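Local coordinates for uncharacterized protein (Klebsiella pneumoniae, PDB 2A2L) that is of unknown function but belongs to the HbpS-like haem-degrading family and forms an assembly of eight copies, consistent with a role in handling haem, at residues 12-15 and 16-20; 25-28 and 29-33; 57-60 and 61-64; 83-86 and 87-90; 133-136 and 137-141. One frame throughout, in Å; residues are numbered along the deposited sequence.

Contact 1: residues 12-15 and 16-20; sequences ITLA and AAQQM
The chain turns from strand 6-12 into helix 14-30 at T13, and the first helical bonds run from 12-15 to 16-20: A17 N to T13 O at 3.0 Å, Q18 N to L14 O at 2.7 Å and Q19 N to A15 O at 3.2 Å. The bond from Q18 is the shortest of these. T13 is the N-cap. Its chi1 of 57° sets OG1 between its own backbone N and carbonyl carbon, from where the oxygen accepts a long but straight bond from A16 N, 3.3 Å at 173°. The same hydroxyl also hydrogen-bonds to N4 O of the second subunit.

One flank of the turn is apolar. I12 CG1 lies 3.8 Å from A16 CB, and its tip CD1 reaches M20 SD at 4.0 Å, the two chains crossing at a slant. M20 also rests on F141 and V120. The flank over the third subunit is mixed: L14 CD1 packs against the aliphatic stem of Q18, 3.8 Å from CG, while Q18 NE2 goes on to E25 and Q50 of that subunit.

Chemically, the first turn combines three kinds of contact: T13 OG1 serves both the A16 amide, which no earlier helical carbonyl could serve, and a neighbouring subunit, Q18 NE2 is bound by another, and I12 and M20 form the apolar flank.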
loop_
_atom_site.group_PDB
_atom_site.type_symbol
_atom_site.label_atom_id
_atom_site.label_comp_id
_atom_site.label_asym_id
_atom_site.label_seq_id
_atom_site.Cartn_x
_atom_site.Cartn_y
_atom_site.Cartn_z
ATOM N N ILE A 12 -16.154 -14.297 20.879
ATOM C CA ILE A 12 -15.887 -15.723 20.655
ATOM C C ILE A 12 -14.415 -16.050 20.994
ATOM O O ILE A 12 -13.554 -15.158 21.021
ATOM C CB ILE A 12 -16.326 -16.208 19.212
ATOM C CG1 ILE A 12 -16.387 -17.744 19.123
ATOM C CG2 ILE A 12 -15.452 -15.612 18.113
ATOM C CD1 ILE A 12 -17.219 -18.314 17.954
ATOM N N THR A 13 -14.154 -17.324 21.274
ATOM C CA THR A 13 -12.872 -17.782 21.771
ATOM C C THR A 13 -12.154 -18.650 20.735
ATOM O O THR A 13 -12.748 -19.103 19.752
ATOM C CB THR A 13 -13.045 -18.624 23.062
ATOM O OG1 THR A 13 -13.931 -19.726 22.800
ATOM C CG2 THR A 13 -13.591 -17.757 24.218
ATOM N N LEU A 14 -10.873 -18.878 20.971
ATOM C CA LEU A 14 -10.123 -19.848 20.221
ATOM C C LEU A 14 -10.707 -21.261 20.398
ATOM O O LEU A 14 -10.873 -22.002 19.432
ATOM C CB LEU A 14 -8.658 -19.798 20.653
ATOM C CG LEU A 14 -7.713 -20.837 20.064
ATOM C CD1 LEU A 14 -7.788 -20.820 18.548
ATOM C CD2 LEU A 14 -6.302 -20.552 20.544
ATOM N N ALA A 15 -11.021 -21.626 21.631
ATOM C CA ALA A 15 -11.658 -22.907 21.901
ATOM C C ALA A 15 -12.749 -23.215 20.879
ATOM O O ALA A 15 -12.653 -24.201 20.149
ATOM C CB ALA A 15 -12.233 -22.908 23.309
ATOM N N ALA A 16 -13.760 -22.346 20.831
ATOM C CA ALA A 16 -14.904 -22.437 19.913
ATOM C C ALA A 16 -14.515 -22.386 18.432
ATOM O O ALA A 16 -15.020 -23.170 17.630
ATOM C CB ALA A 16 -15.888 -21.327 20.219
ATOM N N ALA A 17 -13.619 -21.461 18.087
ATOM C CA ALA A 17 -12.996 -21.393 16.759
ATOM C C ALA A 17 -12.423 -22.732 16.349
ATOM O O ALA A 17 -12.657 -23.196 15.232
ATOM C CB ALA A 17 -11.909 -20.323 16.724
ATOM N N GLN A 18 -11.669 -23.350 17.251
ATOM C CA GLN A 18 -10.979 -24.597 16.953
ATOM C C GLN A 18 -11.943 -25.727 16.630
ATOM O O GLN A 18 -11.688 -26.529 15.738
ATOM C CB GLN A 18 -10.108 -24.996 18.125
ATOM C CG GLN A 18 -8.721 -24.461 18.040
ATOM C CD GLN A 18 -8.022 -24.562 19.366
ATOM O OE1 GLN A 18 -8.660 -24.730 20.404
ATOM N NE2 GLN A 18 -6.705 -24.455 19.350
ATOM N N GLN A 19 -13.054 -25.764 17.354
ATOM C CA GLN A 19 -14.063 -26.786 17.192
ATOM C C GLN A 19 -14.819 -26.641 15.878
ATOM O O GLN A 19 -14.999 -27.629 15.169
ATOM C CB GLN A 19 -15.028 -26.770 18.378
ATOM C CG GLN A 19 -14.373 -27.061 19.726
ATOM C CD GLN A 19 -13.579 -28.382 19.767
ATOM O OE1 GLN A 19 -14.142 -29.482 19.649
ATOM N NE2 GLN A 19 -12.265 -28.270 19.943
ATOM N N MET A 20 -15.246 -25.419 15.545
ATOM C CA MET A 20 -15.857 -25.133 14.223
ATOM C C MET A 20 -14.929 -25.347 13.028
ATOM O O MET A 20 -15.392 -25.575 11.915
ATOM C CB MET A 20 -16.425 -23.724 14.143
ATOM C CG MET A 20 -17.113 -23.211 15.393
ATOM S SD MET A 20 -17.146 -21.403 15.371
ATOM C CE MET A 20 -18.684 -21.207 14.631
#

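Contact 2: residues 25-28 and 29-33; sequences EKKA and TEINV
The carboxylate of E30 is the flat group that K27 reaches across the last turn of helix 14-30. K27 NZ makes a salt bridge of 2.9 Å to E30 OE1, meeting it on the anti side and 31° out of the carboxylate plane. On that same side of the plane K26 O sits back over the stem, 3.3 Å from E30 CG. The two side chains approach at a slant. K27 starts with CG anti to N (chi1 -175°) and then bends at chi2, which carries the ammonium forward along the helix, while E30 puts CG between N and the carbonyl carbon, only 3.2 Å from K27 O. The amine of K26 is too far from E30 OE2 to touch, though its opposite charge probably adds to the field there. E25, further back, sends OE1 to Q18 of the third subunit.

K27 O takes the main-chain bond from I31 N at 3.2 Å and a weak one from E30 N. I31 CG1 also presses on that oxygen, at 3.1 Å. Beyond it, A28 CB meets V33 CG1 at 4.1 Å, an apolar touch on the flank where K27 and A28 lean on L133 of helix 127-143.

V33 N bonds to A28 O at 2.9 Å, and a weaker bond joins N32 N to T29 O inside that wide loop. N32 has a positive phi and is the C-prime residue: together these bonds make a Schellman motif, which ends helix 14-30 and turns the chain towards strand 36-41.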
loop_
_atom_site.group_PDB
_atom_site.type_symbol
_atom_site.label_atom_id
_atom_site.label_comp_id
_atom_site.label_asym_id
_atom_site.label_seq_id
_atom_site.Cartn_x
_atom_site.Cartn_y
_atom_site.Cartn_z
ATOM N N GLU A 25 -14.054 -28.804 8.383
ATOM C CA GLU A 25 -13.094 -29.687 7.743
ATOM C C GLU A 25 -13.690 -31.057 7.435
ATOM O O GLU A 25 -13.250 -31.765 6.523
ATOM C CB GLU A 25 -11.850 -29.845 8.623
ATOM C CG GLU A 25 -10.565 -30.165 7.858
ATOM C CD GLU A 25 -9.400 -30.581 8.760
ATOM O OE1 GLU A 25 -9.479 -30.408 10.000
ATOM O OE2 GLU A 25 -8.394 -31.088 8.208
ATOM N N LYS A 26 -14.702 -31.433 8.199
ATOM C CA LYS A 26 -15.281 -32.753 8.067
ATOM C C LYS A 26 -16.406 -32.694 7.061
ATOM O O LYS A 26 -16.614 -33.635 6.299
ATOM C CB LYS A 26 -15.813 -33.203 9.412
ATOM C CG LYS A 26 -15.789 -34.687 9.643
ATOM C CD LYS A 26 -16.655 -35.020 10.861
ATOM C CE LYS A 26 -17.754 -36.014 10.514
ATOM N NZ LYS A 26 -18.711 -36.197 11.642
ATOM N N LYS A 27 -17.130 -31.585 7.063
ATOM C CA LYS A 27 -18.187 -31.375 6.084
ATOM C C LYS A 27 -17.634 -31.116 4.687
ATOM O O LYS A 27 -18.164 -31.626 3.703
ATOM C CB LYS A 27 -19.090 -30.219 6.504
ATOM C CG LYS A 27 -20.298 -29.999 5.593
ATOM C CD LYS A 27 -21.361 -31.050 5.799
ATOM C CE LYS A 27 -22.308 -31.086 4.618
ATOM N NZ LYS A 27 -22.994 -32.412 4.533
ATOM N N ALA A 28 -16.578 -30.311 4.608
ATOM C CA ALA A 28 -15.985 -29.969 3.335
ATOM C C ALA A 28 -15.490 -31.256 2.682
ATOM O O ALA A 28 -15.610 -31.434 1.472
ATOM C CB ALA A 28 -14.860 -29.000 3.520
ATOM N N THR A 29 -14.968 -32.164 3.505
ATOM C CA THR A 29 -14.401 -33.405 3.005
ATOM C C THR A 29 -15.382 -34.332 2.286
ATOM O O THR A 29 -15.059 -34.879 1.221
ATOM C CB THR A 29 -13.573 -34.101 4.075
ATOM O OG1 THR A 29 -12.186 -33.844 3.805
ATOM C CG2 THR A 29 -13.839 -35.632 4.134
ATOM N N GLU A 30 -16.588 -34.448 2.832
ATOM C CA GLU A 30 -17.636 -35.311 2.273
ATOM C C GLU A 30 -18.459 -34.691 1.125
ATOM O O GLU A 30 -19.115 -35.417 0.348
ATOM C CB GLU A 30 -18.571 -35.789 3.389
ATOM C CG GLU A 30 -19.012 -34.694 4.335
ATOM C CD GLU A 30 -20.161 -35.117 5.240
ATOM O OE1 GLU A 30 -21.330 -34.744 4.946
ATOM O OE2 GLU A 30 -19.888 -35.816 6.250
ATOM N N ILE A 31 -18.448 -33.364 1.018
ATOM C CA ILE A 31 -18.895 -32.722 -0.221
ATOM C C ILE A 31 -17.736 -32.434 -1.187
ATOM O O ILE A 31 -17.885 -31.653 -2.144
ATOM C CB ILE A 31 -19.768 -31.462 0.013
ATOM C CG1 ILE A 31 -19.097 -30.489 0.982
ATOM C CG2 ILE A 31 -21.145 -31.854 0.465
ATOM C CD1 ILE A 31 -19.370 -29.021 0.670
ATOM N N ASN A 32 -16.597 -33.080 -0.898
ATOM C CA ASN A 32 -15.459 -33.230 -1.805
ATOM C C ASN A 32 -14.850 -31.913 -2.210
ATOM O O ASN A 32 -14.626 -31.673 -3.397
ATOM C CB ASN A 32 -15.839 -34.015 -3.056
ATOM C CG ASN A 32 -15.715 -35.511 -2.865
ATOM O OD1 ASN A 32 -16.581 -36.267 -3.307
ATOM N ND2 ASN A 32 -14.631 -35.954 -2.220
ATOM N N VAL A 33 -14.591 -31.060 -1.221
ATOM C CA VAL A 33 -14.045 -29.741 -1.483
ATOM C C VAL A 33 -12.968 -29.361 -0.448
ATOM O O VAL A 33 -13.045 -29.746 0.707
ATOM C CB VAL A 33 -15.194 -28.664 -1.683
ATOM C CG1 VAL A 33 -15.829 -28.231 -0.361
ATOM C CG2 VAL A 33 -14.688 -27.438 -2.465
#

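Contact 3: residues 57-60 and 61-64; sequences VSSC and DISL
S63 and I62 pack closely against the turn before them, whereas the D61 side is looser and carries a water. S63 N bonds to S59 O at 2.9 Å, and S63 CB sits 3.1 Å from the same oxygen. L64 N bonds to C60 O at 3.1 Å. Lower down, I62 turns CG1 back beside its own backbone N (chi1 -61°), bringing CD1 within 3.3 Å of S58 O. That oxygen accepts a hydrogen bond from N97 ND2 of the fourth subunit.

This is the opening turn of helix 59-72, laid across the antiparallel sheet of a domain from the GAF clan. S63 OG, anti to its N, leaves the helix and bonds to S38 OG and G121 O, pinning the turn to two neighbouring strands; L64 covers I49 and V40.

On the looser side no main-chain bond from 57-60 serves D61 N. Water 1 accepts from it instead at 2.6 Å, and it may donate to V57 O, 3.2 Å away. The D61 side chain leans towards Q98 of the fourth subunit, and V57 packs on N45 of the third.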
loop_
_atom_site.group_PDB
_atom_site.type_symbol
_atom_site.label_atom_id
_atom_site.label_comp_id
_atom_site.label_asym_id
_atom_site.label_seq_id
_atom_site.Cartn_x
_atom_site.Cartn_y
_atom_site.Cartn_z
ATOM N N VAL A 57 -4.683 -20.997 -2.693
ATOM C CA VAL A 57 -3.922 -20.058 -1.856
ATOM C C VAL A 57 -4.526 -18.650 -1.905
ATOM O O VAL A 57 -4.479 -17.909 -0.905
ATOM C CB VAL A 57 -2.352 -20.066 -2.136
ATOM C CG1 VAL A 57 -1.737 -21.435 -1.815
ATOM C CG2 VAL A 57 -2.020 -19.675 -3.566
ATOM N N SER A 58 -5.149 -18.315 -3.036
ATOM C CA SER A 58 -5.961 -17.104 -3.161
ATOM C C SER A 58 -7.048 -16.981 -2.113
ATOM O O SER A 58 -7.510 -15.886 -1.832
ATOM C CB SER A 58 -6.609 -17.041 -4.543
ATOM O OG SER A 58 -6.446 -18.268 -5.221
ATOM N N SER A 59 -7.458 -18.101 -1.536
ATOM C CA SER A 59 -8.600 -18.105 -0.634
ATOM C C SER A 59 -8.340 -17.738 0.839
ATOM O O SER A 59 -9.280 -17.659 1.599
ATOM C CB SER A 59 -9.384 -19.420 -0.751
ATOM O OG SER A 59 -9.888 -19.629 -2.066
ATOM N N CYS A 60 -7.089 -17.530 1.246
ATOM C CA CYS A 60 -6.797 -17.140 2.640
ATOM C C CYS A 60 -7.192 -15.717 3.005
ATOM O O CYS A 60 -7.793 -15.519 4.055
ATOM C CB CYS A 60 -5.334 -17.343 3.047
ATOM S SG CYS A 60 -4.450 -18.651 2.225
ATOM N N ASP A 61 -6.798 -14.745 2.182
ATOM C CA ASP A 61 -7.237 -13.349 2.318
ATOM C C ASP A 61 -8.764 -13.295 2.242
ATOM O O ASP A 61 -9.433 -12.807 3.160
ATOM C CB ASP A 61 -6.641 -12.487 1.170
ATOM C CG ASP A 61 -6.044 -11.159 1.653
ATOM O OD1 ASP A 61 -5.621 -11.077 2.830
ATOM O OD2 ASP A 61 -5.980 -10.201 0.845
ATOM N N ILE A 62 -9.303 -13.817 1.142
ATOM C CA ILE A 62 -10.755 -13.900 0.959
ATOM C C ILE A 62 -11.462 -14.431 2.201
ATOM O O ILE A 62 -12.380 -13.798 2.706
ATOM C CB ILE A 62 -11.164 -14.798 -0.239
ATOM C CG1 ILE A 62 -10.611 -14.245 -1.543
ATOM C CG2 ILE A 62 -12.693 -14.899 -0.312
ATOM C CD1 ILE A 62 -10.595 -15.271 -2.665
ATOM N N SER A 63 -11.035 -15.592 2.685
ATOM C CA SER A 63 -11.704 -16.234 3.822
ATOM C C SER A 63 -11.659 -15.397 5.089
ATOM O O SER A 63 -12.690 -15.216 5.752
ATOM C CB SER A 63 -11.134 -17.628 4.083
ATOM O OG SER A 63 -11.300 -17.979 5.447
ATOM N N LEU A 64 -10.473 -14.880 5.421
ATOM C CA LEU A 64 -10.327 -13.875 6.504
ATOM C C LEU A 64 -11.242 -12.671 6.321
ATOM O O LEU A 64 -11.999 -12.303 7.210
ATOM C CB LEU A 64 -8.867 -13.421 6.660
ATOM C CG LEU A 64 -8.543 -12.496 7.840
ATOM C CD1 LEU A 64 -8.827 -13.192 9.165
ATOM C CD2 LEU A 64 -7.101 -11.931 7.796
HETATM O O HOH W 1 -5.038 -14.960 0.302
#

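Contact 4: residues 83-86 and 87-90; sequences AVQP and GQSL
A type II beta turn from Q85 to Q88 makes a sharp bend in the long connection between helix 59-72 and strand 107-111. Q88 N closes it on Q85 O at 2.9 Å. P86 and G87 fill the two corners. G87 has phi 83°, a backbone angle at which the oxygen of P86 crowds the place of a CB, which suits glycine.

Below the turn a second, wider closure joins L90 N to A83 O at 3.0 Å; its N-H points off line, at 131°. Q88 CB sits between the two closures, 3.2 Å from A83 O and 3.3 Å from Q85 O. From there Q88 CG passes beside Q85 CB at 3.8 Å, and both glutamines bend at chi2, with their amides going separate ways. Q85 NE2 returns to T81 O, and Q85 OE1 accepts a weak bond from G87 N of the fourth subunit.

L90 supplies the apolar side. With its CG anti to its carbonyl carbon (chi1 -69°), it brings CD1 to A83 CB at 3.8 Å, and V84 CG1 approaches L90 CB more loosely. G87 N in turn donates to Q85 OE1 of the fifth subunit, so this turn donates to one neighbour and accepts, weakly, from another. Proline followed by a glycine of positive phi is the classic pair of corners for a type II turn, here set in a loop that enters subunit contacts.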
loop_
_atom_site.group_PDB
_atom_site.type_symbol
_atom_site.label_atom_id
_atom_site.label_comp_id
_atom_site.label_asym_id
_atom_site.label_seq_id
_atom_site.Cartn_x
_atom_site.Cartn_y
_atom_site.Cartn_z
ATOM N N ALA A 83 -26.924 -4.907 -2.867
ATOM C CA ALA A 83 -26.757 -3.475 -2.620
ATOM C C ALA A 83 -25.576 -2.847 -3.379
ATOM O O ALA A 83 -25.528 -1.628 -3.558
ATOM C CB ALA A 83 -26.643 -3.198 -1.096
ATOM N N VAL A 84 -24.639 -3.676 -3.831
ATOM C CA VAL A 84 -23.375 -3.185 -4.375
ATOM C C VAL A 84 -23.225 -3.294 -5.894
ATOM O O VAL A 84 -22.179 -2.950 -6.434
ATOM C CB VAL A 84 -22.152 -3.817 -3.666
ATOM C CG1 VAL A 84 -22.248 -3.597 -2.140
ATOM C CG2 VAL A 84 -22.057 -5.318 -3.988
ATOM N N GLN A 85 -24.278 -3.765 -6.566
ATOM C CA GLN A 85 -24.325 -3.856 -8.032
ATOM C C GLN A 85 -24.301 -2.442 -8.609
ATOM O O GLN A 85 -24.839 -1.519 -7.979
ATOM C CB GLN A 85 -25.613 -4.576 -8.497
ATOM C CG GLN A 85 -25.821 -5.999 -7.957
ATOM C CD GLN A 85 -24.597 -6.875 -8.098
ATOM O OE1 GLN A 85 -24.147 -7.201 -9.214
ATOM N NE2 GLN A 85 -24.012 -7.222 -6.973
ATOM N N PRO A 86 -23.670 -2.257 -9.793
ATOM C CA PRO A 86 -23.835 -1.010 -10.555
ATOM C C PRO A 86 -25.289 -0.549 -10.512
ATOM O O PRO A 86 -26.189 -1.379 -10.637
ATOM C CB PRO A 86 -23.453 -1.414 -11.990
ATOM C CG PRO A 86 -22.574 -2.647 -11.846
ATOM C CD PRO A 86 -22.735 -3.198 -10.452
ATOM N N GLY A 87 -25.526 0.737 -10.287
ATOM C CA GLY A 87 -26.891 1.231 -10.194
ATOM C C GLY A 87 -27.596 1.093 -8.846
ATOM O O GLY A 87 -28.642 1.706 -8.651
ATOM N N GLN A 88 -27.041 0.326 -7.906
ATOM C CA GLN A 88 -27.664 0.182 -6.572
ATOM C C GLN A 88 -27.090 1.144 -5.557
ATOM O O GLN A 88 -26.026 1.713 -5.781
ATOM C CB GLN A 88 -27.531 -1.245 -6.036
ATOM C CG GLN A 88 -28.165 -2.307 -6.936
ATOM C CD GLN A 88 -29.522 -1.899 -7.459
ATOM O OE1 GLN A 88 -30.472 -1.720 -6.696
ATOM N NE2 GLN A 88 -29.616 -1.744 -8.763
ATOM N N SER A 89 -27.776 1.298 -4.425
ATOM C CA SER A 89 -27.450 2.359 -3.463
ATOM C C SER A 89 -25.969 2.375 -3.034
ATOM O O SER A 89 -25.303 3.421 -3.080
ATOM C CB SER A 89 -28.373 2.283 -2.236
ATOM O OG SER A 89 -28.374 0.964 -1.691
ATOM N N LEU A 90 -25.460 1.211 -2.647
ATOM C CA LEU A 90 -24.112 1.099 -2.076
ATOM C C LEU A 90 -23.059 0.674 -3.102
ATOM O O LEU A 90 -22.010 0.188 -2.718
ATOM C CB LEU A 90 -24.105 0.144 -0.862
ATOM C CG LEU A 90 -24.831 0.619 0.404
ATOM C CD1 LEU A 90 -25.303 -0.504 1.290
ATOM C CD2 LEU A 90 -23.987 1.583 1.214
#

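Contact 5: residues 133-136 and 137-141; sequences LAQC and ALDCF
Four main-chain bonds tie 133-136 to 137-141: A137 N to L133 O at 3.1 Å, L138 N to A134 O at 3.2 Å, D139 N to Q135 O at 2.8 Å and C140 N to C136 O at 3.1 Å. They are not alike: the one from D139 is the shortest and the straightest, with 168° at the hydrogen.

Side chains also press on these carbonyls. L138 folds CG back beside its backbone N (chi1 -56°), putting that carbon 3.4 Å from A134 O, and D139 CB lies 3.5 Å from Q135 O. This is the regular interior of helix 127-143, which packs beside helix 14-30 over the antiparallel sheet: A134 and L138 settle on L108, L133 on V122, while C136 and A137 face K27 and V24 of the neighbouring helix.

Between side chains the contact is slight. Q135, bent at chi2, crosses L138 at about a right angle, with OE1 3.8 Å from L138 CB.

The aromatic contacts are at the far end. F141 swings away from 133-136, meets F112 edge-to-face, and offers its ring to K5 of the second subunit in a cation-pi interaction; K5 NZ of that subunit also bonds to F141 O.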
loop_
_atom_site.group_PDB
_atom_site.type_symbol
_atom_site.label_atom_id
_atom_site.label_comp_id
_atom_site.label_asym_id
_atom_site.label_seq_id
_atom_site.Cartn_x
_atom_site.Cartn_y
_atom_site.Cartn_z
ATOM N N LEU A 133 -20.924 -24.188 4.449
ATOM C CA LEU A 133 -19.892 -24.626 5.369
ATOM C C LEU A 133 -19.741 -23.590 6.461
ATOM O O LEU A 133 -19.257 -23.888 7.553
ATOM C CB LEU A 133 -18.565 -24.805 4.635
ATOM C CG LEU A 133 -18.496 -25.888 3.568
ATOM C CD1 LEU A 133 -17.168 -25.859 2.919
ATOM C CD2 LEU A 133 -18.764 -27.252 4.159
ATOM N N ALA A 134 -20.166 -22.367 6.153
ATOM C CA ALA A 134 -20.147 -21.282 7.101
ATOM C C ALA A 134 -21.280 -21.438 8.106
ATOM O O ALA A 134 -21.058 -21.257 9.300
ATOM C CB ALA A 134 -20.221 -19.949 6.380
ATOM N N GLN A 135 -22.476 -21.796 7.627
ATOM C CA GLN A 135 -23.613 -22.134 8.505
ATOM C C GLN A 135 -23.336 -23.390 9.331
ATOM O O GLN A 135 -23.661 -23.454 10.497
ATOM C CB GLN A 135 -24.904 -22.312 7.696
ATOM C CG GLN A 135 -26.203 -22.284 8.529
ATOM C CD GLN A 135 -26.413 -20.986 9.345
ATOM O OE1 GLN A 135 -26.642 -21.024 10.566
ATOM N NE2 GLN A 135 -26.350 -19.842 8.665
ATOM N N CYS A 136 -22.716 -24.369 8.688
ATOM C CA CYS A 136 -22.196 -25.568 9.299
ATOM C C CYS A 136 -21.324 -25.286 10.520
ATOM O O CYS A 136 -21.460 -25.950 11.528
ATOM C CB CYS A 136 -21.410 -26.313 8.223
ATOM S SG CYS A 136 -20.290 -27.638 8.732
ATOM N N ALA A 137 -20.437 -24.299 10.421
ATOM C CA ALA A 137 -19.656 -23.818 11.567
ATOM C C ALA A 137 -20.542 -23.238 12.680
ATOM O O ALA A 137 -20.353 -23.558 13.854
ATOM C CB ALA A 137 -18.631 -22.784 11.119
ATOM N N LEU A 138 -21.503 -22.395 12.309
ATOM C CA LEU A 138 -22.445 -21.800 13.258
ATOM C C LEU A 138 -23.259 -22.876 13.986
ATOM O O LEU A 138 -23.395 -22.848 15.203
ATOM C CB LEU A 138 -23.368 -20.806 12.537
ATOM C CG LEU A 138 -22.726 -19.646 11.750
ATOM C CD1 LEU A 138 -23.700 -18.526 11.608
ATOM C CD2 LEU A 138 -21.478 -19.103 12.412
ATOM N N ASP A 139 -23.759 -23.846 13.233
ATOM C CA ASP A 139 -24.491 -24.980 13.782
ATOM C C ASP A 139 -23.672 -25.816 14.770
ATOM O O ASP A 139 -24.238 -26.402 15.710
ATOM C CB ASP A 139 -24.977 -25.880 12.645
ATOM C CG ASP A 139 -26.295 -25.431 12.074
ATOM O OD1 ASP A 139 -26.976 -24.616 12.731
ATOM O OD2 ASP A 139 -26.657 -25.903 10.970
ATOM N N CYS A 140 -22.359 -25.892 14.541
ATOM C CA CYS A 140 -21.441 -26.513 15.498
ATOM C C CYS A 140 -21.360 -25.636 16.747
ATOM O O CYS A 140 -21.492 -26.133 17.877
ATOM C CB CYS A 140 -20.054 -26.729 14.860
ATOM S SG CYS A 140 -18.622 -27.038 15.980
ATOM N N PHE A 141 -21.190 -24.329 16.535
ATOM C CA PHE A 141 -21.009 -23.394 17.639
ATOM C C PHE A 141 -22.147 -23.544 18.632
ATOM O O PHE A 141 -21.912 -23.801 19.813
ATOM C CB PHE A 141 -20.911 -21.941 17.153
ATOM C CG PHE A 141 -21.007 -20.917 18.265
ATOM C CD1 PHE A 141 -19.937 -20.703 19.124
ATOM C CD2 PHE A 141 -22.170 -20.184 18.458
ATOM C CE1 PHE A 141 -20.021 -19.778 20.148
ATOM C CE2 PHE A 141 -22.267 -19.257 19.488
ATOM C CZ PHE A 141 -21.187 -19.054 20.330
#

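Overall arrangement
From the N terminus, contact 1 starts helix 14-30 where it leaves strand 6-12, and contact 2 ends the same helix, the two centres about 19 Å apart. Contact 3 opens helix 59-72 on the sheet, and contact 4 closes a turn in the long loop that follows, with its centre about 35 Å from that of contact 1. Contact 5 lies in helix 127-143 and touches both contact 1, through M20 on A137 and F141, and contact 2, through K27 and I31 on L133. All five are in series, so none nests or crosses. Contacts 1, 2 and 3 all reach the third subunit; contacts 3 and 4, the fourth.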